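Activating signal cointegrator 1 complex subunit 3 (PDB 6YXQ) unwinds duplex DNA in the 3'-5' direction using ATP for alkylation repair and helps rescue stalled ribosomes, while its N-terminal region, the part described here, binds ASCC2. Local coordinates at residues F105-S110 / A152-T157; K52-F57 / G97-F102. All coordinates share one frame; numbering follows the deposited sequence.

In the fold
Contact 2 is core and contact 1 only partly buried. All touching residues of contact 2 are buried, and it sets helix 51-61 against helix 91-105 by aliphatic and CH-pi packing. In contact 1 the loop leaving helix 91-105 meets helix 147-163 through a histidine ring with a polar attachment of its own and a more exposed leucine. Both contacts therefore involve helix 91-105 or the loop that follows it. The centres lie about 11 Å apart, and helix 147-163 links them: Leu153 of contact 1 packs on Phe57 and Phe102 of contact 2. ASCC2 touches neither.

Contact 1: residues F105-S110 / A152-T157; sequences FHLKDS and ALVQMT
The imidazole ring of His106 and the isobutyl group of Leu153 meet between loop and helix, and the methyl reaches the ring obliquely: His106 CD2 lies 3.7 Å from Leu153 CD2. One face of the same ring carries Leu107 CB from the next residue, 4.2 Å above the ring plane and displaced toward the rim. His106 ND1 is hydrogen-bonded to the carbonyl oxygen of Met103, which ties the ring back to the last turn of helix 91-105 and limits its rotation. Turned this way by a chi1 of 83°, the ring can offer ND1 to Met103 O while CD2 meets Leu153. Beside this pair a looser apolar contact joins Leu107 CD2 to Val154 CG2 at 4.4 Å. The helix satisfies its own threonine, since Thr157 OG1 donates to Val154 O over 2.8 Å, a bent approach with a C=O...donor angle of 129°. His106 and Leu107 are the middle residues of a type I turn running from Phe105 to Lys108, just where helix 91-105 gives out before helix 113-123. Helix 147-163 packs against this turn, with Leu153 also packed on Phe57 of helix 51-61, while the Phe105 side chain touches Cys135 and Thr138 of helix 128-142.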
loop_
_atom_site.group_PDB
_atom_site.type_symbol
_atom_site.label_atom_id
_atom_site.label_comp_id
_atom_site.label_asym_id
_atom_site.label_seq_id
_atom_site.Cartn_x
_atom_site.Cartn_y
_atom_site.Cartn_z
ATOM N N PHE A 105 7.924 -6.338 31.926
ATOM C CA PHE A 105 7.935 -7.554 32.731
ATOM C C PHE A 105 6.752 -7.665 33.683
ATOM O O PHE A 105 6.705 -8.611 34.475
ATOM C CB PHE A 105 9.237 -7.649 33.530
ATOM C CG PHE A 105 10.472 -7.788 32.684
ATOM C CD1 PHE A 105 10.739 -8.966 32.006
ATOM C CD2 PHE A 105 11.375 -6.745 32.578
ATOM C CE1 PHE A 105 11.883 -9.095 31.228
ATOM C CE2 PHE A 105 12.517 -6.869 31.805
ATOM C CZ PHE A 105 12.770 -8.044 31.131
ATOM N N HIS A 106 5.792 -6.738 33.635
ATOM C CA HIS A 106 4.727 -6.765 34.637
ATOM C C HIS A 106 3.787 -7.952 34.463
ATOM O O HIS A 106 3.077 -8.302 35.414
ATOM C CB HIS A 106 3.948 -5.441 34.639
ATOM C CG HIS A 106 2.878 -5.343 33.596
ATOM N ND1 HIS A 106 3.117 -4.875 32.321
ATOM C CD2 HIS A 106 1.552 -5.613 33.652
ATOM C CE1 HIS A 106 1.991 -4.886 31.631
ATOM N NE2 HIS A 106 1.025 -5.327 32.417
ATOM N N LEU A 107 3.788 -8.596 33.292
ATOM C CA LEU A 107 2.969 -9.779 33.038
ATOM C C LEU A 107 3.800 -11.012 32.706
ATOM O O LEU A 107 3.238 -12.034 32.297
ATOM C CB LEU A 107 1.980 -9.511 31.900
ATOM C CG LEU A 107 0.850 -8.540 32.212
ATOM C CD1 LEU A 107 0.085 -8.173 30.950
ATOM C CD2 LEU A 107 -0.066 -9.140 33.252
ATOM N N LYS A 108 5.123 -10.941 32.861
ATOM C CA LYS A 108 6.023 -12.037 32.534
ATOM C C LYS A 108 6.968 -12.263 33.704
ATOM O O LYS A 108 7.454 -11.303 34.306
ATOM C CB LYS A 108 6.812 -11.728 31.252
ATOM C CG LYS A 108 5.924 -11.385 30.062
ATOM C CD LYS A 108 6.730 -10.930 28.857
ATOM C CE LYS A 108 5.975 -9.917 28.004
ATOM N NZ LYS A 108 6.829 -8.759 27.581
ATOM N N ASP A 109 7.221 -13.529 34.035
ATOM C CA ASP A 109 8.022 -13.870 35.206
ATOM C C ASP A 109 9.435 -14.314 34.860
ATOM O O ASP A 109 10.119 -14.887 35.713
ATOM C CB ASP A 109 7.330 -14.955 36.036
ATOM C CG ASP A 109 7.058 -16.208 35.246
ATOM O OD1 ASP A 109 8.028 -16.833 34.768
ATOM O OD2 ASP A 109 5.870 -16.570 35.109
ATOM N N SER A 110 9.894 -14.056 33.642
ATOM C CA SER A 110 11.243 -14.437 33.247
ATOM C C SER A 110 11.678 -13.565 32.078
ATOM O O SER A 110 10.887 -12.812 31.506
ATOM C CB SER A 110 11.328 -15.923 32.883
ATOM O OG SER A 110 10.528 -16.220 31.751
ATOM N N ALA A 152 -7.007 -4.173 37.142
ATOM C CA ALA A 152 -7.049 -2.717 37.127
ATOM C C ALA A 152 -5.849 -2.144 36.380
ATOM O O ALA A 152 -5.986 -1.211 35.577
ATOM C CB ALA A 152 -7.101 -2.182 38.553
ATOM N N LEU A 153 -4.664 -2.695 36.630
ATOM C CA LEU A 153 -3.480 -2.236 35.911
ATOM C C LEU A 153 -3.611 -2.510 34.418
ATOM O O LEU A 153 -3.298 -1.648 33.589
ATOM C CB LEU A 153 -2.222 -2.902 36.471
ATOM C CG LEU A 153 -0.901 -2.578 35.760
ATOM C CD1 LEU A 153 -0.578 -1.106 35.874
ATOM C CD2 LEU A 153 0.233 -3.389 36.336
ATOM N N VAL A 154 -4.070 -3.706 34.059
ATOM C CA VAL A 154 -4.202 -4.047 32.644
ATOM C C VAL A 154 -5.197 -3.114 31.967
ATOM O O VAL A 154 -4.944 -2.604 30.869
ATOM C CB VAL A 154 -4.611 -5.521 32.477
ATOM C CG1 VAL A 154 -4.763 -5.850 31.001
ATOM C CG2 VAL A 154 -3.588 -6.435 33.134
ATOM N N GLN A 155 -6.346 -2.885 32.613
ATOM C CA GLN A 155 -7.347 -1.970 32.077
ATOM C C GLN A 155 -6.785 -0.568 31.928
ATOM O O GLN A 155 -7.113 0.137 30.973
ATOM C CB GLN A 155 -8.579 -1.939 32.982
ATOM C CG GLN A 155 -9.638 -2.983 32.693
ATOM C CD GLN A 155 -10.883 -2.776 33.541
ATOM O OE1 GLN A 155 -11.082 -1.705 34.119
ATOM N NE2 GLN A 155 -11.716 -3.808 33.637
ATOM N N MET A 156 -5.948 -0.140 32.877
ATOM C CA MET A 156 -5.351 1.188 32.793
ATOM C C MET A 156 -4.399 1.301 31.612
ATOM O O MET A 156 -4.399 2.318 30.907
ATOM C CB MET A 156 -4.624 1.512 34.092
ATOM C CG MET A 156 -4.601 2.977 34.410
ATOM S SD MET A 156 -3.931 3.261 36.045
ATOM C CE MET A 156 -2.199 3.406 35.683
ATOM N N THR A 157 -3.564 0.278 31.394
ATOM C CA THR A 157 -2.704 0.283 30.212
ATOM C C THR A 157 -3.537 0.289 28.939
ATOM O O THR A 157 -3.233 1.022 27.991
ATOM C CB THR A 157 -1.749 -0.919 30.193
ATOM O OG1 THR A 157 -2.428 -2.070 29.674
ATOM C CG2 THR A 157 -1.193 -1.226 31.562
#

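Contact 2: residues K52-F57 / G97-F102; sequences KKIIKF and GAAFLF
Ile54 fits against Ala99 and Phe102 where helix 51-61 packs on helix 91-105 in the interior of an all-helical domain. Although residues 52-57 fall within a predicted coiled coil, their partner helix lies outside that predicted range, and the packing seen here belongs to the globular fold. The aromatic part of the contact is a CH-pi interaction: Ile54 CG2 sits over one face of the Phe102 ring, 4.1 Å from its centroid and 14° off the ring normal. With CG2 anti to the backbone N (chi1, measured to CG1, is -74°), this methyl comes over the ring face while CG1 carries CD1 to Ala99 and to CD2 of the ring. The purely aliphatic part falls to that longer branch, whose CD1 lies 3.9 Å from Ala99 CB. Consistent with the small Ala99 side chain, CA of Ile54 and CA of Ala99 are 7.3 Å apart. Elsewhere Phe102 also touches Thr138, Ile141 and Ile142 of helix 128-142, while Phe57, one turn on from Ile54, turns to helix 147-163. The Ile54 and Phe102 side chains run antiparallel alongside one another, with Ile54 CD1 3.6 Å from Phe102 CD2.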
loop_
_atom_site.group_PDB
_atom_site.type_symbol
_atom_site.label_atom_id
_atom_site.label_comp_id
_atom_site.label_asym_id
_atom_site.label_seq_id
_atom_site.Cartn_x
_atom_site.Cartn_y
_atom_site.Cartn_z
ATOM N N LYS A 52 5.710 7.991 36.751
ATOM C CA LYS A 52 4.877 8.653 37.753
ATOM C C LYS A 52 3.498 8.003 37.846
ATOM O O LYS A 52 2.972 7.795 38.946
ATOM C CB LYS A 52 4.758 10.142 37.421
ATOM C CG LYS A 52 6.070 10.912 37.539
ATOM C CD LYS A 52 5.890 12.389 37.200
ATOM C CE LYS A 52 7.162 13.198 37.454
ATOM N NZ LYS A 52 7.561 13.217 38.900
ATOM N N LYS A 53 2.896 7.677 36.698
ATOM C CA LYS A 53 1.629 6.954 36.708
ATOM C C LYS A 53 1.772 5.607 37.404
ATOM O O LYS A 53 0.872 5.184 38.140
ATOM C CB LYS A 53 1.111 6.775 35.277
ATOM C CG LYS A 53 0.023 7.773 34.887
ATOM C CD LYS A 53 -0.570 7.479 33.515
ATOM C CE LYS A 53 0.145 8.252 32.402
ATOM N NZ LYS A 53 -0.400 7.991 31.030
ATOM N N ILE A 54 2.908 4.932 37.203
ATOM C CA ILE A 54 3.110 3.612 37.794
ATOM C C ILE A 54 3.196 3.709 39.310
ATOM O O ILE A 54 2.591 2.904 40.033
ATOM C CB ILE A 54 4.359 2.934 37.199
ATOM C CG1 ILE A 54 4.086 2.455 35.774
ATOM C CG2 ILE A 54 4.782 1.757 38.047
ATOM C CD1 ILE A 54 5.317 1.948 35.064
ATOM N N ILE A 55 3.934 4.690 39.828
ATOM C CA ILE A 55 4.019 4.742 41.288
ATOM C C ILE A 55 2.734 5.320 41.883
ATOM O O ILE A 55 2.365 4.976 43.014
ATOM C CB ILE A 55 5.279 5.492 41.771
ATOM C CG1 ILE A 55 5.108 7.004 41.707
ATOM C CG2 ILE A 55 6.516 5.045 40.986
ATOM C CD1 ILE A 55 6.152 7.736 42.520
ATOM N N LYS A 56 1.994 6.143 41.129
ATOM C CA LYS A 56 0.661 6.531 41.582
ATOM C C LYS A 56 -0.230 5.307 41.743
ATOM O O LYS A 56 -0.868 5.124 42.786
ATOM C CB LYS A 56 0.022 7.526 40.613
ATOM C CG LYS A 56 -1.344 8.030 41.089
ATOM C CD LYS A 56 -1.889 9.160 40.230
ATOM C CE LYS A 56 -2.329 8.652 38.871
ATOM N NZ LYS A 56 -3.345 9.524 38.221
ATOM N N PHE A 57 -0.282 4.456 40.715
ATOM C CA PHE A 57 -1.057 3.221 40.804
ATOM C C PHE A 57 -0.624 2.391 42.005
ATOM O O PHE A 57 -1.455 1.982 42.823
ATOM C CB PHE A 57 -0.913 2.411 39.514
ATOM C CG PHE A 57 -1.787 1.183 39.462
ATOM C CD1 PHE A 57 -1.405 0.010 40.089
ATOM C CD2 PHE A 57 -2.989 1.203 38.777
ATOM C CE1 PHE A 57 -2.211 -1.114 40.044
ATOM C CE2 PHE A 57 -3.796 0.081 38.723
ATOM C CZ PHE A 57 -3.406 -1.078 39.358
ATOM N N GLY A 97 12.821 4.878 31.034
ATOM C CA GLY A 97 13.348 3.544 30.806
ATOM C C GLY A 97 12.934 2.564 31.888
ATOM O O GLY A 97 12.649 1.400 31.607
ATOM N N ALA A 98 12.891 3.023 33.142
ATOM C CA ALA A 98 12.409 2.173 34.228
ATOM C C ALA A 98 10.935 1.837 34.052
ATOM O O ALA A 98 10.512 0.705 34.313
ATOM C CB ALA A 98 12.644 2.852 35.577
ATOM N N ALA A 99 10.133 2.814 33.623
ATOM C CA ALA A 99 8.727 2.536 33.338
ATOM C C ALA A 99 8.594 1.525 32.209
ATOM O O ALA A 99 7.766 0.609 32.274
ATOM C CB ALA A 99 7.991 3.827 32.990
ATOM N N PHE A 100 9.420 1.672 31.174
ATOM C CA PHE A 100 9.431 0.715 30.074
ATOM C C PHE A 100 9.821 -0.678 30.550
ATOM O O PHE A 100 9.244 -1.677 30.107
ATOM C CB PHE A 100 10.390 1.197 28.988
ATOM C CG PHE A 100 10.505 0.262 27.834
ATOM C CD1 PHE A 100 9.534 0.240 26.851
ATOM C CD2 PHE A 100 11.580 -0.600 27.730
ATOM C CE1 PHE A 100 9.632 -0.627 25.785
ATOM C CE2 PHE A 100 11.684 -1.468 26.667
ATOM C CZ PHE A 100 10.708 -1.481 25.691
ATOM N N LEU A 101 10.805 -0.767 31.444
ATOM C CA LEU A 101 11.203 -2.062 31.985
ATOM C C LEU A 101 10.066 -2.693 32.775
ATOM O O LEU A 101 9.705 -3.854 32.544
ATOM C CB LEU A 101 12.445 -1.910 32.864
ATOM C CG LEU A 101 13.746 -1.667 32.106
ATOM C CD1 LEU A 101 14.891 -1.516 33.072
ATOM C CD2 LEU A 101 14.023 -2.791 31.117
ATOM N N PHE A 102 9.488 -1.933 33.713
ATOM C CA PHE A 102 8.383 -2.448 34.515
ATOM C C PHE A 102 7.265 -2.962 33.626
ATOM O O PHE A 102 6.771 -4.078 33.818
ATOM C CB PHE A 102 7.864 -1.365 35.461
ATOM C CG PHE A 102 6.646 -1.778 36.244
ATOM C CD1 PHE A 102 6.776 -2.385 37.483
ATOM C CD2 PHE A 102 5.372 -1.548 35.750
ATOM C CE1 PHE A 102 5.654 -2.761 38.212
ATOM C CE2 PHE A 102 4.245 -1.928 36.472
ATOM C CZ PHE A 102 4.387 -2.535 37.701
#